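Long-range contacts in uncharacterized protein PH0321 (Pyrococcus horikoshii, PDB 3BS4), which is of unknown function, has a KaiC-like domain probably related to RecA-type ATPases, and holds a bound peptide of unknown identity in the crystal: residues 24-29 against 187-192; 45-50 against 71-76; 52-57 against 84-89; 118-123 against 172-177. One frame throughout, in Å; residues are numbered along the deposited sequence.

In the fold
All four contacts are largely buried, but they lie at different depths. Contacts 1 and 3 are pairings of parallel strands in the same mixed sheet, and each rests on a ladder of backbone hydrogen bonds. Contacts 2 and 4 lie further out: contact 2 joins a helix end to an interhelix turn, contact 4 the flank of helix 115-132 to the start of helix 175-178. There one lysine bond, methyl packing and a CH-pi contact do the work. Contact 2 lies against contact 3, L46 CD2 meeting V52 CG2 at 3.7 Å; contact 4 reaches it through Y119 OH, 2.7 Å from T89 OG1 (a probable hydrogen bond). Contact 1 touches none of the others.

Contact 1: 24-29 against 187-192; sequences LIHEED and WLWEGV
H26 turns its imidazole across to G191 because CG stands opposite the backbone N (chi1 179°), and W189 has the same first torsion on the same side of the sheet. NE2 of H26 donates to G191 O at 2.8 Å; the acceptor lies close to the ring plane, although the bond is bent to 146° at the hydrogen. The other ring nitrogen, ND1, bonds to the hydroxyl of Y202, so the imidazole is fixed at two points. Its CD2 lies 3.7 Å from W189 CD1 in an oblique pairing of the rings. The indole NE1 of W189 donates in turn to V192 O at 3.0 Å, which ties the turn after the strand back to the sheet. With an alanine here in place of H26, G191 O and the Y202 hydroxyl would probably lose their shared imidazole partner. Nearer the start of the strands, on the same face, L24 CD1 packs on W187 CB at 3.9 Å and also reaches W189 CB. On the other face, I25 CG2 meets L188 CD1 at 3.9 Å. Beyond them the like-charged E27 and E190 approach, OE1 to OE1 3.8 Å; K35 forms a salt bridge with E190 OE1 and gives its backbone N to E27, which probably eases the repulsion, and E190 OE2 bonds to the Y59 hydroxyl. Backbone bonds run alternately between the strands, from I25 N to W187 O at 2.8 Å through to G191 N on E27 O. With axes only 16° apart, this is a regular parallel ladder in the central sheet, consistent with the RecA-like core of KaiC-type domains.

Contact 2: 45-50 against 71-76; sequences KLKSDN and FGVDVI
K47 supplies the polar link of this contact: its NZ donates to the backbone carbonyl F71 O at 2.6 Å, a short bond with the donor tilted 16° from the carbonyl plane. Beyond CG the lysine chain is fully extended, which carries the ammonium to the turn, and its CE also passes 3.7 Å from G72 O. The apolar part is made by methyl groups. L46 CD1 meets V73 CG1 at 3.8 Å, the two side chains crossing at about a right angle, while V73 CG2 lies 4.1 Å from the aliphatic K47 CE. V73 thus presents one branch to each of two successive helix residues. Backbone capping shapes both partners. D49, with positive phi, closes the first helix in a Schellman motif, N50 N bonding to K45 O and D49 N to L46 O; N50 ND2 adds a further bond to K45 O. G72, also at positive phi, is the equivalent residue where V73 N bonds to L68 O, the Schellman bond that closes helix 61-70. The contact therefore sets the C-terminal end of helix 34-47 against the turn between helices 61-70 and 75-80; Y78 of the latter touches L46, K47 and V73, and F71 packs back on F39, Y40 and S43 of the first helix.

Contact 3: 52-57 against 84-89; sequences VGMFSI and LAIVDT
V52 and L84 meet obliquely at the start of the paired strands, the branch CG1 of V52 lying 3.8 Å from CD1 of L84. On the same face M54 bends at chi3 (-43°), which brings CE back to 4.2 Å from L84 CD1, while its CB approaches I86 CG1. S56 continues this row, its CB against I86 CG2 at 4.0 Å. The opposite face carries F55 and V87: their side chains cross at a slant, and V87 CG2 lies 4.1 Å from both CD1 and CE1 of the F55 phenyl ring. At the C-terminal end I57 and T89 run side by side in the same direction, with CG1 of I57 near CB of T89.

S56 OG donates to a water at 2.6 Å, and the water donates to D88 OD1 at 2.7 Å, joining the two strand ends through one bridge. OD1 of D88 also caps the next helix at G91 N. Beneath the side chains four backbone bonds alternate across the pair, among them V87 N to M54 O at 2.9 Å, and the strand axes are 18° apart, consistent with a twisted parallel pair. G53 CA makes a CA-H...O contact to A85 O at 3.3 Å.

Strand 51-56 is flanked on its other edge by strand 141-146. Helices 61-70 and 75-80 cover the M54 and I86 face, whereas helix 115-132 packs on F55, A85 and V87; the F55 ring also meets an aromatic side chain of the bound peptide.

Contact 4: 118-123 against 172-177; sequences KYAKAV and YGHPAY
A120 and A176 bring their backbones to a CA-CA distance of 6.1 Å, close enough for the small A176 methyl, CB, to sit 3.5 Å from A120 O. The methyl of A120 lies over the centre of the H174 imidazole, CB 3.5 Å from the ring centroid and 5° off its normal, a CH-pi contact of nearly ideal geometry. P175 CD lies against the opposite face of the ring, toward the rim. With CG turned opposite its own backbone N (chi1 -160°), H174 is an N-cap residue: ND1 accepts from A176 N at 3.0 Å with an angle of 170° at the hydrogen, starting the short helix 175-178. A leucine in its place would probably leave A176 N without its capping acceptor and deprive the A120 methyl of a flat surface to rest on. Further along, V123 CG1 packs on A176 CB at 4.0 Å. V123 and Y177 cross at about a right angle, CG2 of the valine lying 3.8 Å from the tyrosine OH. That hydroxyl bonds to the backbone of the bound peptide, an aromatic side chain of which also packs on V123; helix 157-173 adds V170 against A120.

Contact 1: 24-29 against 187-192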
loop_
_atom_site.group_PDB
_atom_site.type_symbol
_atom_site.label_atom_id
_atom_site.label_comp_id
_atom_site.label_asym_id
_atom_site.label_seq_id
_atom_site.Cartn_x
_atom_site.Cartn_y
_atom_site.Cartn_z
ATOM N N LEU A 24 -1.007 7.933 -0.887
ATOM C CA LEU A 24 0.378 7.689 -1.281
ATOM C C LEU A 24 1.309 8.011 -0.137
ATOM O O LEU A 24 1.293 9.124 0.380
ATOM C CB LEU A 24 0.757 8.552 -2.490
ATOM C CG LEU A 24 2.209 8.408 -2.959
ATOM C CD1 LEU A 24 2.513 6.990 -3.560
ATOM C CD2 LEU A 24 2.499 9.500 -3.985
ATOM N N ILE A 25 2.143 7.043 0.249
ATOM C CA ILE A 25 3.251 7.294 1.167
ATOM C C ILE A 25 4.483 7.362 0.266
ATOM O O ILE A 25 4.916 6.349 -0.313
ATOM C CB ILE A 25 3.440 6.154 2.214
ATOM C CG1 ILE A 25 2.160 5.937 3.043
ATOM C CG2 ILE A 25 4.640 6.485 3.090
ATOM C CD1 ILE A 25 1.612 7.164 3.695
ATOM N N HIS A 26 5.022 8.565 0.112
ATOM C CA HIS A 26 6.228 8.769 -0.681
ATOM C C HIS A 26 7.435 8.807 0.246
ATOM O O HIS A 26 7.678 9.827 0.929
ATOM C CB HIS A 26 6.119 10.042 -1.501
ATOM C CG HIS A 26 7.338 10.324 -2.333
ATOM N ND1 HIS A 26 7.625 11.578 -2.830
ATOM C CD2 HIS A 26 8.349 9.514 -2.741
ATOM C CE1 HIS A 26 8.760 11.531 -3.504
ATOM N NE2 HIS A 26 9.217 10.289 -3.471
ATOM N N GLU A 27 8.178 7.697 0.286
ATOM C CA GLU A 27 9.395 7.607 1.108
ATOM C C GLU A 27 10.521 8.172 0.239
ATOM O O GLU A 27 11.061 7.460 -0.611
ATOM C CB GLU A 27 9.677 6.154 1.536
ATOM C CG GLU A 27 10.945 6.041 2.404
ATOM C CD GLU A 27 11.440 4.611 2.618
ATOM O OE1 GLU A 27 11.946 4.010 1.639
ATOM O OE2 GLU A 27 11.379 4.087 3.762
ATOM N N GLU A 28 10.830 9.454 0.406
ATOM C CA GLU A 28 11.766 10.128 -0.510
ATOM C C GLU A 28 13.205 9.575 -0.420
ATOM O O GLU A 28 13.943 9.523 -1.427
ATOM C CB GLU A 28 11.734 11.633 -0.272
ATOM C CG GLU A 28 12.491 12.438 -1.308
ATOM C CD GLU A 28 12.379 13.917 -1.030
ATOM O OE1 GLU A 28 12.806 14.357 0.060
ATOM O OE2 GLU A 28 11.846 14.635 -1.899
ATOM N N ASP A 29 13.608 9.189 0.785
ATOM C CA ASP A 29 14.905 8.530 0.984
ATOM C C ASP A 29 14.797 7.377 1.970
ATOM O O ASP A 29 13.958 7.386 2.886
ATOM C CB ASP A 29 15.974 9.526 1.425
ATOM C CG ASP A 29 15.680 10.134 2.776
ATOM O OD1 ASP A 29 15.139 11.259 2.807
ATOM O OD2 ASP A 29 15.980 9.478 3.797
ATOM N N TRP A 187 -0.574 3.238 -1.251
ATOM C CA TRP A 187 0.516 2.967 -2.182
ATOM C C TRP A 187 1.806 3.431 -1.541
ATOM O O TRP A 187 1.859 4.531 -1.002
ATOM C CB TRP A 187 0.335 3.793 -3.463
ATOM C CG TRP A 187 -0.685 3.241 -4.386
ATOM C CD1 TRP A 187 -1.418 2.092 -4.205
ATOM C CD2 TRP A 187 -1.050 3.756 -5.670
ATOM N NE1 TRP A 187 -2.231 1.872 -5.300
ATOM C CE2 TRP A 187 -2.013 2.871 -6.216
ATOM C CE3 TRP A 187 -0.672 4.889 -6.410
ATOM C CZ2 TRP A 187 -2.615 3.090 -7.467
ATOM C CZ3 TRP A 187 -1.276 5.104 -7.654
ATOM C CH2 TRP A 187 -2.223 4.199 -8.166
ATOM N N LEU A 188 2.858 2.630 -1.649
ATOM C CA LEU A 188 4.175 3.072 -1.211
ATOM C C LEU A 188 5.013 3.420 -2.443
ATOM O O LEU A 188 5.026 2.664 -3.404
ATOM C CB LEU A 188 4.862 1.957 -0.403
ATOM C CG LEU A 188 6.270 2.261 0.140
ATOM C CD1 LEU A 188 6.251 3.460 1.131
ATOM C CD2 LEU A 188 6.885 1.040 0.797
ATOM N N TRP A 189 5.758 4.524 -2.391
ATOM C CA TRP A 189 6.719 4.810 -3.460
ATOM C C TRP A 189 8.065 5.092 -2.811
ATOM O O TRP A 189 8.157 6.003 -2.002
ATOM C CB TRP A 189 6.284 6.027 -4.300
ATOM C CG TRP A 189 7.224 6.327 -5.445
ATOM C CD1 TRP A 189 8.418 6.964 -5.376
ATOM C CD2 TRP A 189 7.015 6.001 -6.827
ATOM N NE1 TRP A 189 9.000 7.046 -6.640
ATOM C CE2 TRP A 189 8.158 6.448 -7.541
ATOM C CE3 TRP A 189 5.997 5.342 -7.525
ATOM C CZ2 TRP A 189 8.290 6.276 -8.934
ATOM C CZ3 TRP A 189 6.136 5.155 -8.907
ATOM C CH2 TRP A 189 7.268 5.632 -9.592
ATOM N N GLU A 190 9.084 4.293 -3.159
ATOM C CA GLU A 190 10.413 4.399 -2.539
ATOM C C GLU A 190 11.353 5.153 -3.457
ATOM O O GLU A 190 11.631 4.696 -4.568
ATOM C CB GLU A 190 10.954 2.992 -2.227
ATOM C CG GLU A 190 10.039 2.240 -1.265
ATOM C CD GLU A 190 10.551 0.864 -0.872
ATOM O OE1 GLU A 190 11.637 0.760 -0.256
ATOM O OE2 GLU A 190 9.851 -0.113 -1.144
ATOM N N GLY A 191 11.831 6.300 -2.989
ATOM C CA GLY A 191 12.825 7.086 -3.743
ATOM C C GLY A 191 12.186 8.067 -4.703
ATOM O O GLY A 191 11.032 8.486 -4.522
ATOM N N VAL A 192 12.938 8.475 -5.720
ATOM C CA VAL A 192 12.381 9.384 -6.720
ATOM C C VAL A 192 12.227 8.581 -7.992
ATOM O O VAL A 192 11.097 8.226 -8.379
ATOM C CB VAL A 192 13.258 10.656 -6.901
ATOM C CG1 VAL A 192 12.618 11.604 -7.896
ATOM C CG2 VAL A 192 13.438 11.341 -5.538
#

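Contact 2: 45-50 against 71-76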
loop_
_atom_site.group_PDB
_atom_site.type_symbol
_atom_site.label_atom_id
_atom_site.label_comp_id
_atom_site.label_asym_id
_atom_site.label_seq_id
_atom_site.Cartn_x
_atom_site.Cartn_y
_atom_site.Cartn_z
ATOM N N LYS A 45 -4.003 -2.543 10.981
ATOM C CA LYS A 45 -5.268 -2.867 10.315
ATOM C C LYS A 45 -5.534 -4.372 10.387
ATOM O O LYS A 45 -6.685 -4.795 10.574
ATOM C CB LYS A 45 -5.286 -2.371 8.859
ATOM C CG LYS A 45 -5.141 -0.860 8.721
ATOM C CD LYS A 45 -6.227 -0.132 9.491
ATOM C CE LYS A 45 -6.312 1.345 9.137
ATOM N NZ LYS A 45 -7.293 2.050 10.024
ATOM N N LEU A 46 -4.469 -5.163 10.258
ATOM C CA LEU A 46 -4.578 -6.618 10.377
ATOM C C LEU A 46 -4.951 -7.017 11.801
ATOM O O LEU A 46 -5.853 -7.846 12.000
ATOM C CB LEU A 46 -3.278 -7.298 9.982
ATOM C CG LEU A 46 -3.016 -7.476 8.488
ATOM C CD1 LEU A 46 -1.574 -7.915 8.254
ATOM C CD2 LEU A 46 -4.018 -8.477 7.904
ATOM N N LYS A 47 -4.276 -6.418 12.779
ATOM C CA LYS A 47 -4.482 -6.801 14.191
ATOM C C LYS A 47 -5.856 -6.391 14.695
ATOM O O LYS A 47 -6.337 -6.938 15.695
ATOM C CB LYS A 47 -3.398 -6.205 15.097
ATOM C CG LYS A 47 -2.096 -6.919 15.020
ATOM C CD LYS A 47 -1.041 -6.123 15.774
ATOM C CE LYS A 47 0.276 -6.828 15.791
ATOM N NZ LYS A 47 1.311 -5.966 16.436
ATOM N N SER A 48 -6.485 -5.440 14.009
ATOM C CA SER A 48 -7.827 -4.980 14.349
ATOM C C SER A 48 -8.919 -5.743 13.585
ATOM O O SER A 48 -10.072 -5.297 13.509
ATOM C CB SER A 48 -7.941 -3.473 14.111
ATOM O OG SER A 48 -7.050 -2.775 14.955
ATOM N N ASP A 49 -8.544 -6.884 13.014
ATOM C CA ASP A 49 -9.464 -7.814 12.336
ATOM C C ASP A 49 -10.160 -7.243 11.097
ATOM O O ASP A 49 -11.329 -7.510 10.854
ATOM C CB ASP A 49 -10.503 -8.384 13.328
ATOM C CG ASP A 49 -11.163 -9.660 12.825
ATOM O OD1 ASP A 49 -10.446 -10.567 12.349
ATOM O OD2 ASP A 49 -12.406 -9.769 12.929
ATOM N N ASN A 50 -9.441 -6.438 10.318
ATOM C CA ASN A 50 -9.969 -5.962 9.043
ATOM C C ASN A 50 -9.512 -6.875 7.925
ATOM O O ASN A 50 -8.696 -7.759 8.154
ATOM C CB ASN A 50 -9.494 -4.524 8.800
ATOM C CG ASN A 50 -10.132 -3.562 9.763
ATOM O OD1 ASN A 50 -11.334 -3.335 9.706
ATOM N ND2 ASN A 50 -9.335 -3.010 10.678
ATOM N N PHE A 71 6.565 -7.009 13.402
ATOM C CA PHE A 71 5.422 -6.227 13.865
ATOM C C PHE A 71 4.397 -7.069 14.626
ATOM O O PHE A 71 3.306 -6.582 14.937
ATOM C CB PHE A 71 4.758 -5.512 12.676
ATOM C CG PHE A 71 5.583 -4.399 12.110
ATOM C CD1 PHE A 71 5.446 -3.096 12.591
ATOM C CD2 PHE A 71 6.491 -4.639 11.084
ATOM C CE1 PHE A 71 6.217 -2.059 12.060
ATOM C CE2 PHE A 71 7.274 -3.603 10.558
ATOM C CZ PHE A 71 7.132 -2.317 11.041
ATOM N N GLY A 72 4.745 -8.323 14.921
ATOM C CA GLY A 72 3.846 -9.225 15.654
ATOM C C GLY A 72 2.724 -9.815 14.809
ATOM O O GLY A 72 1.675 -10.224 15.336
ATOM N N VAL A 73 2.953 -9.866 13.494
ATOM C CA VAL A 73 1.989 -10.407 12.538
ATOM C C VAL A 73 2.556 -11.684 11.945
ATOM O O VAL A 73 3.606 -11.670 11.305
ATOM C CB VAL A 73 1.682 -9.401 11.395
ATOM C CG1 VAL A 73 0.836 -10.061 10.293
ATOM C CG2 VAL A 73 0.980 -8.172 11.952
ATOM N N ASP A 74 1.852 -12.785 12.176
ATOM C CA ASP A 74 2.198 -14.054 11.570
ATOM C C ASP A 74 1.386 -14.190 10.285
ATOM O O ASP A 74 0.201 -14.524 10.314
ATOM C CB ASP A 74 1.890 -15.196 12.551
ATOM C CG ASP A 74 2.335 -16.552 12.038
ATOM O OD1 ASP A 74 2.545 -16.718 10.814
ATOM O OD2 ASP A 74 2.462 -17.477 12.870
ATOM N N VAL A 75 2.034 -13.908 9.156
ATOM C CA VAL A 75 1.350 -13.841 7.869
ATOM C C VAL A 75 0.550 -15.115 7.548
ATOM O O VAL A 75 -0.595 -15.021 7.113
ATOM C CB VAL A 75 2.327 -13.478 6.733
ATOM C CG1 VAL A 75 1.695 -13.675 5.358
ATOM C CG2 VAL A 75 2.791 -12.026 6.888
ATOM N N ILE A 76 1.142 -16.290 7.765
ATOM C CA ILE A 76 0.451 -17.560 7.461
ATOM C C ILE A 76 -0.907 -17.688 8.149
ATOM O O ILE A 76 -1.871 -18.166 7.540
ATOM C CB ILE A 76 1.284 -18.806 7.845
ATOM C CG1 ILE A 76 2.793 -18.510 7.773
ATOM C CG2 ILE A 76 0.840 -20.023 7.017
ATOM C CD1 ILE A 76 3.541 -19.071 6.584
#

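Contact 3: 52-57 against 84-89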
loop_
_atom_site.group_PDB
_atom_site.type_symbol
_atom_site.label_atom_id
_atom_site.label_comp_id
_atom_site.label_asym_id
_atom_site.label_seq_id
_atom_site.Cartn_x
_atom_site.Cartn_y
_atom_site.Cartn_z
ATOM N N VAL A 52 -7.452 -7.309 4.425
ATOM C CA VAL A 52 -6.327 -6.613 3.803
ATOM C C VAL A 52 -5.927 -7.367 2.559
ATOM O O VAL A 52 -5.779 -8.587 2.598
ATOM C CB VAL A 52 -5.151 -6.513 4.789
ATOM C CG1 VAL A 52 -3.895 -5.955 4.097
ATOM C CG2 VAL A 52 -5.542 -5.641 6.000
ATOM N N GLY A 53 -5.764 -6.643 1.456
ATOM C CA GLY A 53 -5.196 -7.220 0.245
ATOM C C GLY A 53 -3.864 -6.524 0.036
ATOM O O GLY A 53 -3.794 -5.302 0.186
ATOM N N MET A 54 -2.823 -7.293 -0.268
ATOM C CA MET A 54 -1.495 -6.724 -0.533
ATOM C C MET A 54 -1.062 -7.055 -1.954
ATOM O O MET A 54 -1.107 -8.222 -2.366
ATOM C CB MET A 54 -0.469 -7.310 0.441
ATOM C CG MET A 54 0.924 -6.709 0.317
ATOM S SD MET A 54 2.095 -7.621 1.360
ATOM C CE MET A 54 1.051 -7.788 2.846
ATOM N N PHE A 55 -0.621 -6.033 -2.688
ATOM C CA PHE A 55 0.055 -6.257 -3.970
ATOM C C PHE A 55 1.530 -6.211 -3.664
ATOM O O PHE A 55 2.097 -5.140 -3.434
ATOM C CB PHE A 55 -0.368 -5.187 -4.980
ATOM C CG PHE A 55 -1.855 -5.165 -5.186
ATOM C CD1 PHE A 55 -2.444 -6.027 -6.113
ATOM C CD2 PHE A 55 -2.657 -4.372 -4.385
ATOM C CE1 PHE A 55 -3.833 -6.039 -6.286
ATOM C CE2 PHE A 55 -4.041 -4.382 -4.531
ATOM C CZ PHE A 55 -4.626 -5.222 -5.493
ATOM N N SER A 56 2.137 -7.393 -3.596
ATOM C CA SER A 56 3.515 -7.504 -3.124
ATOM C C SER A 56 4.433 -7.480 -4.328
ATOM O O SER A 56 4.711 -8.509 -4.923
ATOM C CB SER A 56 3.677 -8.785 -2.317
ATOM O OG SER A 56 4.959 -8.811 -1.735
ATOM N N ILE A 57 4.838 -6.264 -4.709
ATOM C CA ILE A 57 5.480 -5.993 -5.991
ATOM C C ILE A 57 7.003 -6.037 -5.879
ATOM O O ILE A 57 7.683 -6.561 -6.767
ATOM C CB ILE A 57 5.052 -4.581 -6.491
ATOM C CG1 ILE A 57 3.519 -4.514 -6.727
ATOM C CG2 ILE A 57 5.832 -4.151 -7.752
ATOM C CD1 ILE A 57 2.911 -3.127 -6.488
ATOM N N LEU A 84 -6.185 -11.960 5.179
ATOM C CA LEU A 84 -5.183 -11.357 4.298
ATOM C C LEU A 84 -5.157 -12.089 2.954
ATOM O O LEU A 84 -5.163 -13.327 2.923
ATOM C CB LEU A 84 -3.821 -11.443 4.981
ATOM C CG LEU A 84 -2.577 -10.999 4.209
ATOM C CD1 LEU A 84 -2.684 -9.513 3.832
ATOM C CD2 LEU A 84 -1.320 -11.305 5.018
ATOM N N ALA A 85 -5.140 -11.325 1.860
ATOM C CA ALA A 85 -4.927 -11.881 0.515
ATOM C C ALA A 85 -3.671 -11.232 -0.038
ATOM O O ALA A 85 -3.491 -10.031 0.119
ATOM C CB ALA A 85 -6.102 -11.585 -0.384
ATOM N N ILE A 86 -2.807 -12.028 -0.663
ATOM C CA ILE A 86 -1.579 -11.483 -1.251
ATOM C C ILE A 86 -1.543 -11.829 -2.718
ATOM O O ILE A 86 -1.729 -12.997 -3.087
ATOM C CB ILE A 86 -0.292 -12.013 -0.564
ATOM C CG1 ILE A 86 -0.283 -11.623 0.920
ATOM C CG2 ILE A 86 0.957 -11.470 -1.273
ATOM C CD1 ILE A 86 0.886 -12.166 1.733
ATOM N N VAL A 87 -1.334 -10.820 -3.563
ATOM C CA VAL A 87 -0.958 -11.094 -4.952
ATOM C C VAL A 87 0.558 -10.976 -4.980
ATOM O O VAL A 87 1.110 -9.888 -4.779
ATOM C CB VAL A 87 -1.595 -10.115 -5.943
ATOM C CG1 VAL A 87 -1.166 -10.437 -7.387
ATOM C CG2 VAL A 87 -3.131 -10.097 -5.811
ATOM N N ASP A 88 1.234 -12.091 -5.199
ATOM C CA ASP A 88 2.692 -12.087 -5.189
ATOM C C ASP A 88 3.230 -11.715 -6.559
ATOM O O ASP A 88 3.671 -12.556 -7.346
ATOM C CB ASP A 88 3.253 -13.419 -4.677
ATOM C CG ASP A 88 4.762 -13.399 -4.535
ATOM O OD1 ASP A 88 5.376 -12.332 -4.716
ATOM O OD2 ASP A 88 5.351 -14.459 -4.219
ATOM N N THR A 89 3.175 -10.420 -6.833
ATOM C CA THR A 89 3.645 -9.881 -8.096
ATOM C C THR A 89 5.150 -10.120 -8.258
ATOM O O THR A 89 5.631 -10.470 -9.351
ATOM C CB THR A 89 3.275 -8.388 -8.161
ATOM O OG1 THR A 89 1.844 -8.285 -8.074
ATOM C CG2 THR A 89 3.744 -7.754 -9.473
HETATM O O HOH W 1 6.151 -10.964 -2.538
#

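Contact 4: 118-123 against 172-177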
loop_
_atom_site.group_PDB
_atom_site.type_symbol
_atom_site.label_atom_id
_atom_site.label_comp_id
_atom_site.label_asym_id
_atom_site.label_seq_id
_atom_site.Cartn_x
_atom_site.Cartn_y
_atom_site.Cartn_z
ATOM N N LYS A 118 -5.290 -8.787 -15.346
ATOM C CA LYS A 118 -4.878 -9.925 -14.525
ATOM C C LYS A 118 -5.030 -9.610 -13.026
ATOM O O LYS A 118 -5.474 -10.464 -12.244
ATOM C CB LYS A 118 -3.474 -10.400 -14.892
ATOM C CG LYS A 118 -3.465 -10.988 -16.305
ATOM C CD LYS A 118 -2.151 -11.648 -16.677
ATOM C CE LYS A 118 -2.360 -12.412 -17.991
ATOM N NZ LYS A 118 -1.072 -12.989 -18.490
ATOM N N TYR A 119 -4.704 -8.375 -12.635
ATOM C CA TYR A 119 -4.962 -7.971 -11.247
ATOM C C TYR A 119 -6.455 -7.985 -10.936
ATOM O O TYR A 119 -6.870 -8.418 -9.856
ATOM C CB TYR A 119 -4.451 -6.568 -10.963
ATOM C CG TYR A 119 -3.015 -6.480 -10.504
ATOM C CD1 TYR A 119 -2.484 -7.381 -9.577
ATOM C CD2 TYR A 119 -2.221 -5.426 -10.921
ATOM C CE1 TYR A 119 -1.149 -7.261 -9.137
ATOM C CE2 TYR A 119 -0.907 -5.299 -10.497
ATOM C CZ TYR A 119 -0.375 -6.214 -9.625
ATOM O OH TYR A 119 0.921 -6.045 -9.201
ATOM N N ALA A 120 -7.256 -7.486 -11.871
ATOM C CA ALA A 120 -8.693 -7.347 -11.618
ATOM C C ALA A 120 -9.306 -8.712 -11.369
ATOM O O ALA A 120 -10.149 -8.867 -10.497
ATOM C CB ALA A 120 -9.373 -6.656 -12.799
ATOM N N LYS A 121 -8.856 -9.702 -12.128
ATOM C CA LYS A 121 -9.349 -11.062 -11.983
ATOM C C LYS A 121 -8.973 -11.628 -10.613
ATOM O O LYS A 121 -9.801 -12.238 -9.950
ATOM C CB LYS A 121 -8.810 -11.938 -13.117
ATOM C CG LYS A 121 -9.172 -11.404 -14.495
ATOM C CD LYS A 121 -8.593 -12.269 -15.612
ATOM C CE LYS A 121 -9.024 -11.775 -16.987
ATOM N NZ LYS A 121 -10.482 -11.894 -17.214
ATOM N N ALA A 122 -7.727 -11.396 -10.192
ATOM C CA ALA A 122 -7.257 -11.871 -8.866
ATOM C C ALA A 122 -8.052 -11.212 -7.765
ATOM O O ALA A 122 -8.499 -11.874 -6.823
ATOM C CB ALA A 122 -5.757 -11.575 -8.669
ATOM N N VAL A 123 -8.229 -9.899 -7.884
ATOM C CA VAL A 123 -8.986 -9.158 -6.896
ATOM C C VAL A 123 -10.423 -9.683 -6.821
ATOM O O VAL A 123 -10.937 -9.916 -5.721
ATOM C CB VAL A 123 -8.930 -7.653 -7.165
ATOM C CG1 VAL A 123 -9.907 -6.926 -6.243
ATOM C CG2 VAL A 123 -7.492 -7.150 -6.944
ATOM N N TYR A 172 -12.574 1.325 -13.476
ATOM C CA TYR A 172 -13.812 2.069 -13.696
ATOM C C TYR A 172 -15.004 1.149 -13.964
ATOM O O TYR A 172 -16.125 1.455 -13.546
ATOM C CB TYR A 172 -13.646 3.037 -14.871
ATOM C CG TYR A 172 -14.899 3.829 -15.165
ATOM C CD1 TYR A 172 -15.242 4.924 -14.383
ATOM C CD2 TYR A 172 -15.747 3.471 -16.208
ATOM C CE1 TYR A 172 -16.392 5.647 -14.643
ATOM C CE2 TYR A 172 -16.915 4.189 -16.473
ATOM C CZ TYR A 172 -17.221 5.283 -15.684
ATOM O OH TYR A 172 -18.371 6.018 -15.917
ATOM N N GLY A 173 -14.770 0.040 -14.664
ATOM C CA GLY A 173 -15.876 -0.825 -15.099
ATOM C C GLY A 173 -15.894 -2.282 -14.653
ATOM O O GLY A 173 -16.918 -2.965 -14.791
ATOM N N HIS A 174 -14.779 -2.768 -14.118
ATOM C CA HIS A 174 -14.659 -4.189 -13.794
ATOM C C HIS A 174 -15.500 -4.609 -12.579
ATOM O O HIS A 174 -15.606 -3.854 -11.607
ATOM C CB HIS A 174 -13.189 -4.549 -13.556
ATOM C CG HIS A 174 -12.910 -6.010 -13.685
ATOM N ND1 HIS A 174 -13.156 -6.905 -12.664
ATOM C CD2 HIS A 174 -12.430 -6.737 -14.718
ATOM C CE1 HIS A 174 -12.827 -8.120 -13.061
ATOM N NE2 HIS A 174 -12.388 -8.049 -14.307
ATOM N N PRO A 175 -16.115 -5.818 -12.639
ATOM C CA PRO A 175 -16.906 -6.336 -11.513
ATOM C C PRO A 175 -16.184 -6.352 -10.175
ATOM O O PRO A 175 -16.823 -6.174 -9.142
ATOM C CB PRO A 175 -17.232 -7.779 -11.932
ATOM C CG PRO A 175 -17.124 -7.791 -13.393
ATOM C CD PRO A 175 -16.128 -6.739 -13.790
ATOM N N ALA A 176 -14.864 -6.535 -10.191
ATOM C CA ALA A 176 -14.081 -6.537 -8.947
ATOM C C ALA A 176 -14.288 -5.264 -8.132
ATOM O O ALA A 176 -14.156 -5.268 -6.913
ATOM C CB ALA A 176 -12.583 -6.743 -9.250
ATOM N N TYR A 177 -14.605 -4.168 -8.820
ATOM C CA TYR A 177 -14.756 -2.868 -8.170
ATOM C C TYR A 177 -16.177 -2.349 -8.160
ATOM O O TYR A 177 -16.500 -1.437 -7.394
ATOM C CB TYR A 177 -13.835 -1.845 -8.830
ATOM C CG TYR A 177 -12.439 -2.351 -8.807
ATOM C CD1 TYR A 177 -11.694 -2.265 -7.634
ATOM C CD2 TYR A 177 -11.888 -3.004 -9.907
ATOM C CE1 TYR A 177 -10.437 -2.757 -7.562
ATOM C CE2 TYR A 177 -10.595 -3.522 -9.840
ATOM C CZ TYR A 177 -9.888 -3.385 -8.642
ATOM O OH TYR A 177 -8.619 -3.860 -8.501
#